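Local coordinates for protein virB8 (Agrobacterium tumefaciens, PDB 2CC3) that serves as an inner-membrane component of the type IV secretion system and is thought to help direct T-DNA transfer to plant cells, seen here as its periplasmic domain, at residues 72-77 with 91-96; 111-116 with 129-134; 85-90 with 105-110. All blocks are in the same frame, centred on the assembly; numbering follows the deposited sequence.

Interaction 1: residues 72-77 with 91-96; sequences EVEHIA and KRTLIV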
ATOM      1  N   GLU A  72       6.062 -12.762  -2.744  1.00 13.28           N
ATOM      2  CA  GLU A  72       6.395 -11.405  -3.164  1.00 15.68           C
ATOM      3  C   GLU A  72       6.265 -11.183  -4.684  1.00 14.24           C
ATOM      4  O   GLU A  72       6.498 -12.094  -5.480  1.00 12.26           O
ATOM      5  CB  GLU A  72       7.800 -11.018  -2.674  1.00 18.71           C
ATOM      6  CG  GLU A  72       7.809 -10.664  -1.197  1.00 28.76           C
ATOM      7  CD  GLU A  72       9.203 -10.557  -0.616  1.00 33.84           C
ATOM      8  OE1 GLU A  72      10.146 -10.190  -1.371  1.00 36.68           O
ATOM      9  OE2 GLU A  72       9.348 -10.842   0.600  1.00 34.98           O
ATOM     10  N   VAL A  73       5.923  -9.946  -5.064  1.00 13.65           N
ATOM     11  CA  VAL A  73       5.577  -9.617  -6.429  1.00 12.19           C
ATOM     12  C   VAL A  73       6.406  -8.415  -6.877  1.00 13.27           C
ATOM     13  O   VAL A  73       6.457  -7.390  -6.200  1.00 11.50           O
ATOM     14  CB  VAL A  73       4.029  -9.435  -6.582  1.00 13.26           C
ATOM     15  CG1 VAL A  73       3.653  -8.677  -7.834  1.00 15.51           C
ATOM     16  CG2 VAL A  73       3.341 -10.792  -6.598  1.00 13.56           C
ATOM     17  N   GLU A  74       7.091  -8.579  -8.006  1.00 11.11           N
ATOM     18  CA  GLU A  74       7.887  -7.529  -8.617  1.00 11.90           C
ATOM     19  C   GLU A  74       7.226  -7.130  -9.903  1.00  9.31           C
ATOM     20  O   GLU A  74       7.023  -7.992 -10.738  1.00 13.58           O
ATOM     21  CB  GLU A  74       9.240  -8.095  -9.035  1.00 13.38           C
ATOM     22  CG  GLU A  74      10.377  -8.044  -8.056  1.00 21.45           C
ATOM     23  CD  GLU A  74      11.471  -9.064  -8.423  1.00 21.69           C
ATOM     24  OE1 GLU A  74      11.667  -9.333  -9.642  1.00 29.60           O
ATOM     25  OE2 GLU A  74      12.119  -9.602  -7.503  1.00 16.60           O
ATOM     26  N   HIS A  75       6.966  -5.841 -10.119  1.00  8.75           N
ATOM     27  CA  HIS A  75       6.425  -5.393 -11.400  1.00  8.30           C
ATOM     28  C   HIS A  75       7.439  -5.706 -12.499  1.00  9.62           C
ATOM     29  O   HIS A  75       8.660  -5.613 -12.251  1.00 10.71           O
ATOM     30  CB  HIS A  75       6.172  -3.899 -11.361  1.00  4.92           C
ATOM     31  CG  HIS A  75       5.424  -3.355 -12.546  1.00  6.77           C
ATOM     32  ND1 HIS A  75       6.008  -2.521 -13.478  1.00  5.99           N
ATOM     33  CD2 HIS A  75       4.120  -3.463 -12.906  1.00  6.60           C
ATOM     34  CE1 HIS A  75       5.104  -2.166 -14.374  1.00  7.03           C
ATOM     35  NE2 HIS A  75       3.949  -2.721 -14.046  1.00  4.47           N
ATOM     36  N   ILE A  76       6.949  -6.058 -13.696  1.00  6.98           N
ATOM     37  CA  ILE A  76       7.823  -6.070 -14.875  1.00  3.41           C
ATOM     38  C   ILE A  76       7.338  -5.102 -15.946  1.00  6.97           C
ATOM     39  O   ILE A  76       8.100  -4.227 -16.354  1.00  8.23           O
ATOM     40  CB  ILE A  76       8.036  -7.462 -15.442  1.00  4.38           C
ATOM     41  CG1 ILE A  76       8.820  -8.320 -14.453  1.00  5.10           C
ATOM     42  CG2 ILE A  76       8.678  -7.372 -16.858  1.00  6.45           C
ATOM     43  CD1 ILE A  76       8.729  -9.800 -14.745  1.00  2.00           C
ATOM     44  N   ALA A  77       6.081  -5.214 -16.385  1.00  7.72           N
ATOM     45  CA  ALA A  77       5.555  -4.243 -17.397  1.00  8.26           C
ATOM     46  C   ALA A  77       4.045  -4.017 -17.271  1.00  8.03           C
ATOM     47  O   ALA A  77       3.336  -4.893 -16.814  1.00  6.16           O
ATOM     48  CB  ALA A  77       5.934  -4.714 -18.838  1.00  5.90           C
ATOM     49  N   LYS A  91       6.904 -10.726 -11.705  1.00  6.57           N
ATOM     50  CA  LYS A  91       7.616 -11.862 -11.161  1.00  9.38           C
ATOM     51  C   LYS A  91       7.112 -12.146  -9.776  1.00  8.73           C
ATOM     52  O   LYS A  91       6.946 -11.218  -8.962  1.00  8.78           O
ATOM     53  CB  LYS A  91       9.109 -11.533 -11.091  1.00 15.93           C
ATOM     54  CG  LYS A  91       9.980 -12.625 -10.466  1.00 21.01           C
ATOM     55  CD  LYS A  91      11.449 -12.319 -10.753  1.00 25.52           C
ATOM     56  CE  LYS A  91      12.415 -13.114  -9.858  1.00 28.89           C
ATOM     57  NZ  LYS A  91      13.091 -12.284  -8.805  1.00 30.55           N
ATOM     58  N   ARG A  92       6.903 -13.433  -9.492  1.00  9.49           N
ATOM     59  CA  ARG A  92       6.360 -13.868  -8.216  1.00 12.31           C
ATOM     60  C   ARG A  92       7.336 -14.810  -7.510  1.00 16.36           C
ATOM     61  O   ARG A  92       7.752 -15.813  -8.069  1.00 17.80           O
ATOM     62  CB  ARG A  92       5.018 -14.549  -8.435  1.00 12.70           C
ATOM     63  CG  ARG A  92       4.023 -14.413  -7.290  1.00 14.26           C
ATOM     64  CD  ARG A  92       3.835 -15.747  -6.640  1.00 15.54           C
ATOM     65  NE  ARG A  92       2.436 -16.130  -6.562  1.00 17.95           N
ATOM     66  CZ  ARG A  92       1.974 -17.368  -6.747  1.00 15.08           C
ATOM     67  NH1 ARG A  92       2.796 -18.372  -7.063  1.00 17.59           N
ATOM     68  NH2 ARG A  92       0.670 -17.599  -6.634  1.00 14.26           N
ATOM     69  N   THR A  93       7.691 -14.471  -6.276  1.00 14.43           N
ATOM     70  CA  THR A  93       8.704 -15.192  -5.535  1.00 12.75           C
ATOM     71  C   THR A  93       8.065 -15.827  -4.316  1.00 13.99           C
ATOM     72  O   THR A  93       7.424 -15.139  -3.508  1.00 17.80           O
ATOM     73  CB  THR A  93       9.819 -14.228  -5.086  1.00 12.11           C
ATOM     74  OG1 THR A  93      10.245 -13.437  -6.203  1.00 10.36           O
ATOM     75  CG2 THR A  93      10.981 -14.984  -4.531  1.00 11.34           C
ATOM     76  N   LEU A  94       8.235 -17.142  -4.210  1.00 16.86           N
ATOM     77  CA  LEU A  94       7.842 -17.917  -3.045  1.00 19.25           C
ATOM     78  C   LEU A  94       9.035 -18.035  -2.081  1.00 21.30           C
ATOM     79  O   LEU A  94      10.101 -18.552  -2.461  1.00 20.62           O
ATOM     80  CB  LEU A  94       7.349 -19.305  -3.476  1.00 15.72           C
ATOM     81  CG  LEU A  94       7.143 -20.349  -2.384  1.00 15.81           C
ATOM     82  CD1 LEU A  94       5.965 -19.987  -1.510  1.00 16.81           C
ATOM     83  CD2 LEU A  94       6.960 -21.734  -2.998  1.00 16.77           C
ATOM     84  N   ILE A  95       8.840 -17.548  -0.855  1.00 20.98           N
ATOM     85  CA  ILE A  95       9.866 -17.590   0.185  1.00 26.37           C
ATOM     86  C   ILE A  95       9.376 -18.441   1.353  1.00 27.84           C
ATOM     87  O   ILE A  95       8.510 -18.031   2.113  1.00 29.74           O
ATOM     88  CB  ILE A  95      10.291 -16.149   0.649  1.00 25.76           C
ATOM     89  CG1 ILE A  95      10.803 -15.342  -0.555  1.00 26.06           C
ATOM     90  CG2 ILE A  95      11.360 -16.204   1.760  1.00 25.44           C
ATOM     91  CD1 ILE A  95      11.292 -13.943  -0.227  1.00 26.16           C
ATOM     92  N   VAL A  96       9.929 -19.644   1.469  1.00 31.99           N
ATOM     93  CA  VAL A  96       9.605 -20.564   2.559  1.00 35.47           C
ATOM     94  C   VAL A  96      10.853 -20.845   3.412  1.00 39.26           C
ATOM     95  O   VAL A  96      11.976 -20.539   2.989  1.00 40.65           O
ATOM     96  CB  VAL A  96       8.983 -21.901   2.030  1.00 35.36           C
ATOM     97  CG1 VAL A  96       7.548 -21.693   1.598  1.00 36.52           C
ATOM     98  CG2 VAL A  96       9.792 -22.469   0.880  1.00 34.83           C
TER
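Lys91 lays its aliphatic chain alongside Glu74, the two side chains pointing the same way from a hydrogen-bonded antiparallel pair. CD of Lys91 passes 3.2 Å from OE1 of Glu74, and NZ reaches OE2 of Glu74 at 3.1 Å, closing a salt bridge on the syn side, 23° out of the carboxylate plane; its second bond, to OE1, is weak. The lysine runs extended until its last torsion (chi4 -107°), where the bend swings NZ over to the carboxylate. Beneath the ion pair the backbones are tied in both directions, with Glu74 N to Lys91 O at 2.8 Å and Lys91 N to Glu74 O at 2.9 Å. Two residues along, Glu72 and Thr93 repeat this reciprocal pair of backbone hydrogen bonds. On the other face of the sheet CG2 of Val73 meets CG of Arg92 at 3.7 Å, and Val73 also packs on Trp16 of helix 6-23. This is the hairpin of strands 69-82 and 85-96, with a classic bulge at Ile76 and Ala77 opposite Arg89. Since Glu74 is exposed, the salt bridge is probably weakened by solvent, and the straight backbone bonds probably carry most of the pairing.

Interaction 2: residues 111-116 with 129-134; sequences RYEKVT and GLVVTS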
ATOM      1  N   ARG A 111      -9.373  -5.950 -16.571  1.00 10.71           N
ATOM      2  CA  ARG A 111     -10.383  -5.024 -17.076  1.00  9.97           C
ATOM      3  C   ARG A 111     -10.931  -4.214 -15.897  1.00  7.09           C
ATOM      4  O   ARG A 111     -11.198  -4.751 -14.811  1.00  4.06           O
ATOM      5  CB  ARG A 111     -11.534  -5.786 -17.806  1.00 10.03           C
ATOM      6  CG  ARG A 111     -12.478  -4.882 -18.610  1.00 14.60           C
ATOM      7  CD  ARG A 111     -13.751  -5.578 -19.107  1.00 18.98           C
ATOM      8  NE  ARG A 111     -13.451  -6.503 -20.188  1.00 20.61           N
ATOM      9  CZ  ARG A 111     -13.277  -6.149 -21.459  1.00 25.24           C
ATOM     10  NH1 ARG A 111     -13.378  -4.874 -21.838  1.00 24.58           N
ATOM     11  NH2 ARG A 111     -12.976  -7.079 -22.358  1.00 25.00           N
ATOM     12  N   TYR A 112     -11.121  -2.927 -16.114  1.00  6.61           N
ATOM     13  CA  TYR A 112     -11.539  -2.056 -15.025  1.00  9.24           C
ATOM     14  C   TYR A 112     -12.523  -1.058 -15.594  1.00  8.59           C
ATOM     15  O   TYR A 112     -12.495  -0.796 -16.791  1.00  7.62           O
ATOM     16  CB  TYR A 112     -10.304  -1.333 -14.404  1.00  8.96           C
ATOM     17  CG  TYR A 112      -9.593  -0.379 -15.366  1.00  9.88           C
ATOM     18  CD1 TYR A 112      -9.920   0.973 -15.389  1.00  9.63           C
ATOM     19  CD2 TYR A 112      -8.599  -0.833 -16.249  1.00 10.47           C
ATOM     20  CE1 TYR A 112      -9.308   1.831 -16.260  1.00  8.79           C
ATOM     21  CE2 TYR A 112      -7.944   0.053 -17.122  1.00  7.76           C
ATOM     22  CZ  TYR A 112      -8.321   1.374 -17.117  1.00  9.35           C
ATOM     23  OH  TYR A 112      -7.741   2.295 -17.972  1.00 13.26           O
ATOM     24  N   GLU A 113     -13.377  -0.509 -14.728  1.00 11.51           N
ATOM     25  CA  GLU A 113     -14.211   0.643 -15.033  1.00 12.48           C
ATOM     26  C   GLU A 113     -13.877   1.780 -14.049  1.00 12.47           C
ATOM     27  O   GLU A 113     -13.236   1.574 -13.036  1.00  8.65           O
ATOM     28  CB  GLU A 113     -15.695   0.271 -14.909  1.00 18.09           C
ATOM     29  CG  GLU A 113     -16.193   0.150 -13.448  1.00 21.43           C
ATOM     30  CD  GLU A 113     -17.471  -0.690 -13.266  1.00 24.87           C
ATOM     31  OE1 GLU A 113     -17.968  -0.751 -12.124  1.00 29.19           O
ATOM     32  OE2 GLU A 113     -17.985  -1.292 -14.242  1.00 30.78           O
ATOM     33  N   LYS A 114     -14.314   2.980 -14.370  1.00 13.92           N
ATOM     34  CA  LYS A 114     -14.356   4.090 -13.418  1.00 17.03           C
ATOM     35  C   LYS A 114     -15.759   4.309 -12.875  1.00 17.57           C
ATOM     36  O   LYS A 114     -16.703   4.450 -13.647  1.00 17.95           O
ATOM     37  CB  LYS A 114     -13.907   5.352 -14.126  1.00 14.51           C
ATOM     38  CG  LYS A 114     -12.493   5.652 -13.814  1.00 18.99           C
ATOM     39  CD  LYS A 114     -11.719   6.177 -15.006  1.00 19.91           C
ATOM     40  CE  LYS A 114     -10.281   6.445 -14.558  1.00 25.97           C
ATOM     41  NZ  LYS A 114     -10.181   7.590 -13.562  1.00 23.28           N
ATOM     42  N   VAL A 115     -15.904   4.308 -11.558  1.00 19.74           N
ATOM     43  CA  VAL A 115     -17.125   4.823 -10.934  1.00 20.57           C
ATOM     44  C   VAL A 115     -16.909   6.278 -10.472  1.00 22.96           C
ATOM     45  O   VAL A 115     -15.830   6.633  -9.960  1.00 24.34           O
ATOM     46  CB  VAL A 115     -17.637   3.914  -9.786  1.00 21.75           C
ATOM     47  CG1 VAL A 115     -17.786   2.497 -10.273  1.00 22.62           C
ATOM     48  CG2 VAL A 115     -16.718   3.978  -8.578  1.00 21.95           C
ATOM     49  N   THR A 116     -17.931   7.111 -10.659  1.00 24.01           N
ATOM     50  CA  THR A 116     -17.870   8.528 -10.272  1.00 23.96           C
ATOM     51  C   THR A 116     -17.843   8.798  -8.767  1.00 22.44           C
ATOM     52  O   THR A 116     -17.275   9.809  -8.325  1.00 22.94           O
ATOM     53  CB  THR A 116     -19.005   9.358 -10.919  1.00 26.67           C
ATOM     54  OG1 THR A 116     -20.166   8.531 -11.110  1.00 30.63           O
ATOM     55  CG2 THR A 116     -18.556   9.907 -12.262  1.00 25.22           C
ATOM     56  N   GLY A 129     -11.254   5.995  -8.434  1.00  8.09           N
ATOM     57  CA  GLY A 129     -12.559   5.347  -8.541  1.00  8.03           C
ATOM     58  C   GLY A 129     -12.548   4.094  -9.406  1.00 13.30           C
ATOM     59  O   GLY A 129     -13.555   3.729 -10.004  1.00 16.57           O
ATOM     60  N   LEU A 130     -11.409   3.415  -9.427  1.00 13.51           N
ATOM     61  CA  LEU A 130     -11.207   2.213 -10.215  1.00 14.01           C
ATOM     62  C   LEU A 130     -11.839   0.990  -9.564  1.00 11.49           C
ATOM     63  O   LEU A 130     -11.631   0.721  -8.386  1.00 12.68           O
ATOM     64  CB  LEU A 130      -9.705   1.951 -10.428  1.00 12.55           C
ATOM     65  CG  LEU A 130      -8.890   2.909 -11.303  1.00 19.51           C
ATOM     66  CD1 LEU A 130      -7.634   2.202 -11.808  1.00 20.90           C
ATOM     67  CD2 LEU A 130      -9.729   3.455 -12.494  1.00 21.69           C
ATOM     68  N   VAL A 131     -12.603   0.244 -10.342  1.00  9.54           N
ATOM     69  CA  VAL A 131     -13.116  -1.046  -9.892  1.00  6.97           C
ATOM     70  C   VAL A 131     -12.711  -2.051 -10.933  1.00  3.76           C
ATOM     71  O   VAL A 131     -12.828  -1.775 -12.119  1.00  4.19           O
ATOM     72  CB  VAL A 131     -14.648  -1.021  -9.778  1.00  4.62           C
ATOM     73  CG1 VAL A 131     -15.190  -2.283  -9.072  1.00  2.00           C
ATOM     74  CG2 VAL A 131     -15.064   0.241  -9.069  1.00  2.02           C
ATOM     75  N   VAL A 132     -12.220  -3.204 -10.485  1.00  6.94           N
ATOM     76  CA  VAL A 132     -11.890  -4.318 -11.395  1.00  6.20           C
ATOM     77  C   VAL A 132     -13.085  -5.230 -11.675  1.00  4.30           C
ATOM     78  O   VAL A 132     -13.577  -5.924 -10.785  1.00  4.21           O
ATOM     79  CB  VAL A 132     -10.707  -5.164 -10.878  1.00  2.00           C
ATOM     80  CG1 VAL A 132     -10.335  -6.280 -11.905  1.00  2.00           C
ATOM     81  CG2 VAL A 132      -9.511  -4.238 -10.569  1.00  2.00           C
ATOM     82  N   THR A 133     -13.484  -5.247 -12.943  1.00 10.22           N
ATOM     83  CA  THR A 133     -14.674  -5.963 -13.457  1.00 13.04           C
ATOM     84  C   THR A 133     -14.398  -7.347 -14.079  1.00 14.52           C
ATOM     85  O   THR A 133     -15.309  -8.210 -14.156  1.00 15.44           O
ATOM     86  CB  THR A 133     -15.386  -5.104 -14.517  1.00 12.84           C
ATOM     87  OG1 THR A 133     -14.455  -4.711 -15.541  1.00 13.28           O
ATOM     88  CG2 THR A 133     -15.956  -3.885 -13.864  1.00 10.72           C
ATOM     89  N   SER A 134     -13.156  -7.545 -14.536  1.00 12.43           N
ATOM     90  CA  SER A 134     -12.624  -8.857 -14.869  1.00  9.11           C
ATOM     91  C   SER A 134     -11.124  -8.995 -14.534  1.00  9.91           C
ATOM     92  O   SER A 134     -10.341  -8.041 -14.665  1.00  8.02           O
ATOM     93  CB  SER A 134     -12.900  -9.203 -16.334  1.00  9.53           C
ATOM     94  OG  SER A 134     -12.347 -10.471 -16.628  1.00  7.94           O
TER
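The Tyr112 ring is met obliquely by Leu130, whose CD2 methyl comes 3.8 Å from CD1 of the tyrosine; Val11 and Leu15 of helix 6-23 also pack against Tyr112. The same Leu130 methyl lies beside the Lys114 chain, 3.7 Å from CE, while the lysine NZ goes on to a salt bridge with Glu7. On the other face of the strands, the Glu113 side chain crosses that of Thr133 at about a right angle, OE2 standing 3.3 Å from the CG2 methyl. Past the end of the strand, Val115 CG1 meets Val131 CG2, these two side chains also crossing at about a right angle. The backbone ladder runs from Val115 N, bonded to Gly129 O at 2.9 Å, through the reciprocal Glu113–Val131 pair to Arg111. There the carbonyl O of Arg111 takes Thr133 N at 3.0 Å, with weak additional bonds from Ser134 N and from the Thr133 hydroxyl, so one acceptor gathers three donors. Gly129 has a positive phi (73°) and no side chain, and its backbone comes close against Val115. Thr133 and Ser134 both face Arg111, the signature of a classic beta bulge; here it marks the corner of strand 130-139, the last strand of the antiparallel sheet in this domain of the NTF2 clan.

Interaction 3: residues 85-90 with 105-110; sequences VQQIRY and TWTATV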
ATOM      1  N   VAL A  85      -8.728  -2.233 -20.336  1.00  8.35           N
ATOM      2  CA  VAL A  85      -8.000  -3.521 -20.247  1.00  6.69           C
ATOM      3  C   VAL A  85      -6.476  -3.248 -20.194  1.00  7.80           C
ATOM      4  O   VAL A  85      -5.927  -2.485 -20.990  1.00  6.95           O
ATOM      5  CB  VAL A  85      -8.373  -4.541 -21.412  1.00  9.20           C
ATOM      6  CG1 VAL A  85      -7.861  -5.965 -21.123  1.00  9.82           C
ATOM      7  CG2 VAL A  85      -9.891  -4.638 -21.575  1.00 11.52           C
ATOM      8  N   GLN A  86      -5.817  -3.819 -19.199  1.00  4.74           N
ATOM      9  CA  GLN A  86      -4.407  -3.668 -19.067  1.00  7.13           C
ATOM     10  C   GLN A  86      -3.869  -5.069 -18.788  1.00  9.39           C
ATOM     11  O   GLN A  86      -4.535  -5.867 -18.092  1.00  5.43           O
ATOM     12  CB  GLN A  86      -4.049  -2.678 -17.941  1.00  9.03           C
ATOM     13  CG  GLN A  86      -2.668  -2.021 -18.123  1.00  7.45           C
ATOM     14  CD  GLN A  86      -2.349  -0.905 -17.092  1.00  6.50           C
ATOM     15  OE1 GLN A  86      -2.032  -1.190 -15.925  1.00  4.50           O
ATOM     16  NE2 GLN A  86      -2.388   0.361 -17.546  1.00  2.00           N
ATOM     17  N   GLN A  87      -2.714  -5.385 -19.383  1.00  3.03           N
ATOM     18  CA  GLN A  87      -1.995  -6.575 -18.991  1.00 10.44           C
ATOM     19  C   GLN A  87      -0.776  -6.163 -18.199  1.00 10.80           C
ATOM     20  O   GLN A  87      -0.090  -5.196 -18.549  1.00 12.18           O
ATOM     21  CB  GLN A  87      -1.612  -7.438 -20.208  1.00 11.18           C
ATOM     22  CG  GLN A  87      -2.792  -8.192 -20.763  1.00 14.17           C
ATOM     23  CD  GLN A  87      -2.442  -9.138 -21.886  1.00 17.65           C
ATOM     24  OE1 GLN A  87      -2.146  -8.719 -23.006  1.00 19.94           O
ATOM     25  NE2 GLN A  87      -2.504 -10.423 -21.602  1.00 18.04           N
ATOM     26  N   ILE A  88      -0.519  -6.909 -17.129  1.00 11.42           N
ATOM     27  CA  ILE A  88       0.581  -6.631 -16.209  1.00  9.26           C
ATOM     28  C   ILE A  88       1.445  -7.853 -16.009  1.00  7.50           C
ATOM     29  O   ILE A  88       0.982  -8.854 -15.440  1.00  7.74           O
ATOM     30  CB  ILE A  88       0.051  -6.167 -14.828  1.00 11.48           C
ATOM     31  CG1 ILE A  88      -0.759  -4.885 -14.978  1.00  9.43           C
ATOM     32  CG2 ILE A  88       1.211  -5.980 -13.850  1.00 12.62           C
ATOM     33  CD1 ILE A  88      -1.413  -4.436 -13.723  1.00 10.58           C
ATOM     34  N   ARG A  89       2.701  -7.758 -16.451  1.00  6.07           N
ATOM     35  CA  ARG A  89       3.670  -8.818 -16.273  1.00  4.45           C
ATOM     36  C   ARG A  89       4.384  -8.599 -14.943  1.00  4.93           C
ATOM     37  O   ARG A  89       4.779  -7.477 -14.650  1.00  3.90           O
ATOM     38  CB  ARG A  89       4.688  -8.798 -17.413  1.00 10.30           C
ATOM     39  CG  ARG A  89       5.429 -10.108 -17.608  1.00 15.73           C
ATOM     40  CD  ARG A  89       4.981 -10.863 -18.868  1.00 16.71           C
ATOM     41  NE  ARG A  89       5.281 -12.302 -18.787  1.00 19.13           N
ATOM     42  CZ  ARG A  89       6.485 -12.844 -18.942  1.00 22.19           C
ATOM     43  NH1 ARG A  89       7.561 -12.109 -19.163  1.00 26.54           N
ATOM     44  NH2 ARG A  89       6.625 -14.145 -18.843  1.00 26.36           N
ATOM     45  N   TYR A  90       4.539  -9.660 -14.140  1.00  2.00           N
ATOM     46  CA  TYR A  90       5.176  -9.540 -12.845  1.00  2.03           C
ATOM     47  C   TYR A  90       5.865 -10.824 -12.521  1.00  3.59           C
ATOM     48  O   TYR A  90       5.473 -11.863 -13.006  1.00  4.38           O
ATOM     49  CB  TYR A  90       4.162  -9.164 -11.717  1.00  3.26           C
ATOM     50  CG  TYR A  90       3.036 -10.152 -11.504  1.00  2.00           C
ATOM     51  CD1 TYR A  90       3.109 -11.115 -10.522  1.00  2.00           C
ATOM     52  CD2 TYR A  90       1.897 -10.115 -12.308  1.00  2.13           C
ATOM     53  CE1 TYR A  90       2.096 -12.032 -10.347  1.00  2.00           C
ATOM     54  CE2 TYR A  90       0.884 -11.008 -12.140  1.00  2.63           C
ATOM     55  CZ  TYR A  90       0.984 -11.981 -11.164  1.00  3.89           C
ATOM     56  OH  TYR A  90      -0.054 -12.882 -10.998  1.00  2.71           O
ATOM     57  N   THR A 105       7.248 -16.096 -13.449  1.00 15.39           N
ATOM     58  CA  THR A 105       6.701 -14.890 -14.087  1.00 12.79           C
ATOM     59  C   THR A 105       5.271 -15.108 -14.606  1.00 11.12           C
ATOM     60  O   THR A 105       4.920 -16.189 -15.035  1.00 10.74           O
ATOM     61  CB  THR A 105       7.660 -14.351 -15.187  1.00 13.93           C
ATOM     62  OG1 THR A 105       8.967 -14.146 -14.622  1.00 17.78           O
ATOM     63  CG2 THR A 105       7.184 -13.021 -15.727  1.00 14.50           C
ATOM     64  N   TRP A 106       4.458 -14.050 -14.563  1.00 10.30           N
ATOM     65  CA  TRP A 106       3.007 -14.121 -14.757  1.00  7.70           C
ATOM     66  C   TRP A 106       2.528 -12.944 -15.590  1.00  8.90           C
ATOM     67  O   TRP A 106       3.181 -11.921 -15.669  1.00  5.40           O
ATOM     68  CB  TRP A 106       2.273 -14.069 -13.390  1.00  4.29           C
ATOM     69  CG  TRP A 106       2.478 -15.233 -12.389  1.00  2.00           C
ATOM     70  CD1 TRP A 106       3.599 -15.513 -11.669  1.00  5.37           C
ATOM     71  CD2 TRP A 106       1.489 -16.183 -11.963  1.00  2.45           C
ATOM     72  NE1 TRP A 106       3.388 -16.599 -10.840  1.00  2.20           N
ATOM     73  CE2 TRP A 106       2.102 -17.033 -11.007  1.00  2.92           C
ATOM     74  CE3 TRP A 106       0.148 -16.428 -12.328  1.00  5.47           C
ATOM     75  CZ2 TRP A 106       1.422 -18.101 -10.398  1.00  4.59           C
ATOM     76  CZ3 TRP A 106      -0.545 -17.489 -11.711  1.00  4.54           C
ATOM     77  CH2 TRP A 106       0.091 -18.303 -10.745  1.00  5.52           C
ATOM     78  N   THR A 107       1.365 -13.078 -16.212  1.00  9.25           N
ATOM     79  CA  THR A 107       0.747 -11.947 -16.865  1.00  6.61           C
ATOM     80  C   THR A 107      -0.663 -11.829 -16.259  1.00 10.00           C
ATOM     81  O   THR A 107      -1.470 -12.752 -16.410  1.00  8.20           O
ATOM     82  CB  THR A 107       0.651 -12.156 -18.388  1.00  8.50           C
ATOM     83  OG1 THR A 107       1.948 -12.453 -18.922  1.00 13.90           O
ATOM     84  CG2 THR A 107       0.084 -10.925 -19.092  1.00  9.10           C
ATOM     85  N   ALA A 108      -0.966 -10.735 -15.559  1.00  4.49           N
ATOM     86  CA  ALA A 108      -2.364 -10.515 -15.174  1.00  5.96           C
ATOM     87  C   ALA A 108      -3.073  -9.769 -16.293  1.00  6.67           C
ATOM     88  O   ALA A 108      -2.506  -8.832 -16.881  1.00  8.66           O
ATOM     89  CB  ALA A 108      -2.490  -9.745 -13.790  1.00  6.09           C
ATOM     90  N   THR A 109      -4.292 -10.199 -16.619  1.00  7.31           N
ATOM     91  CA  THR A 109      -5.158  -9.437 -17.523  1.00  8.64           C
ATOM     92  C   THR A 109      -6.259  -8.755 -16.708  1.00  8.65           C
ATOM     93  O   THR A 109      -7.044  -9.428 -16.040  1.00  5.80           O
ATOM     94  CB  THR A 109      -5.723 -10.316 -18.706  1.00  5.61           C
ATOM     95  OG1 THR A 109      -4.625 -10.945 -19.379  1.00  8.33           O
ATOM     96  CG2 THR A 109      -6.465  -9.455 -19.714  1.00  2.00           C
ATOM     97  N   VAL A 110      -6.300  -7.418 -16.759  1.00 11.72           N
ATOM     98  CA  VAL A 110      -7.168  -6.643 -15.846  1.00 12.76           C
ATOM     99  C   VAL A 110      -8.066  -5.687 -16.614  1.00 12.04           C
ATOM    100  O   VAL A 110      -7.582  -4.751 -17.245  1.00 11.87           O
ATOM    101  CB  VAL A 110      -6.368  -5.852 -14.766  1.00 12.60           C
ATOM    102  CG1 VAL A 110      -7.320  -5.153 -13.769  1.00 12.62           C
ATOM    103  CG2 VAL A 110      -5.401  -6.780 -14.000  1.00 12.74           C
TER
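Tyr90 leaves its strand with CG between the backbone N and the carbonyl carbon (chi1 60°), which tips the ring across toward Trp106. Beyond CB, ring atom CD2 approaches Trp106 O, while CE2 lies 4.0 Å from Ala108 CB. CZ is 3.3 Å from Trp106 CB, whose CH sits over the ring face, 3.6 Å from the ring centroid. OH passes Trp106 CG at 3.7 Å and is hydrogen-bonded to Thr137. The tyrosine ring and the indole five-membered ring are nearly parallel, at 9°, but slid apart, so they barely overlap. On the other face of the sheet, Arg89 carries its guanidinium under the Thr105 CG2 methyl, 3.3 Å from CZ and over the centre of the group. Thr107 OG1 lies at its edge, in plane, accepting a weak bond from NE, and Arg89 NH2 pairs with Asp140. Gln87 NE2 donates to Thr109 OG1 at 3.1 Å, 28° out of its amide plane. Reciprocal backbone bonds join Gln86 with Val110, Ile88 with Ala108 and Tyr90 with Trp106. The face with Ile88, Ala108 and Val110 is largely apolar and packs on helix 6-23, with Gln86 NE2 bonded to Asn12; that with Gln87, Arg89, Thr107 and Thr109 is polar.

The three contacts follow one another across a single antiparallel sheet in the order 69-82, 85-96, 102-114, 130-139. Interaction 3 is the middle one. It shares strand 85-96 with interaction 1, their centres about 13 Å apart, and Ile76 N lies 2.8 Å from Arg89 O, probably as a hydrogen bond. It shares strand 102-114 with interaction 2, about 16 Å away between centres, where Val132 CG1 touches Val110 CG1 at 3.7 Å. Interactions 1 and 2 do not touch: their centres are about 25 Å apart, on opposite sides of the chain's centre. Helix 6-23 packs against side chains of all three. The second subunit reaches His75 in interaction 1 and Lys114 in interaction 2, but not interaction 3.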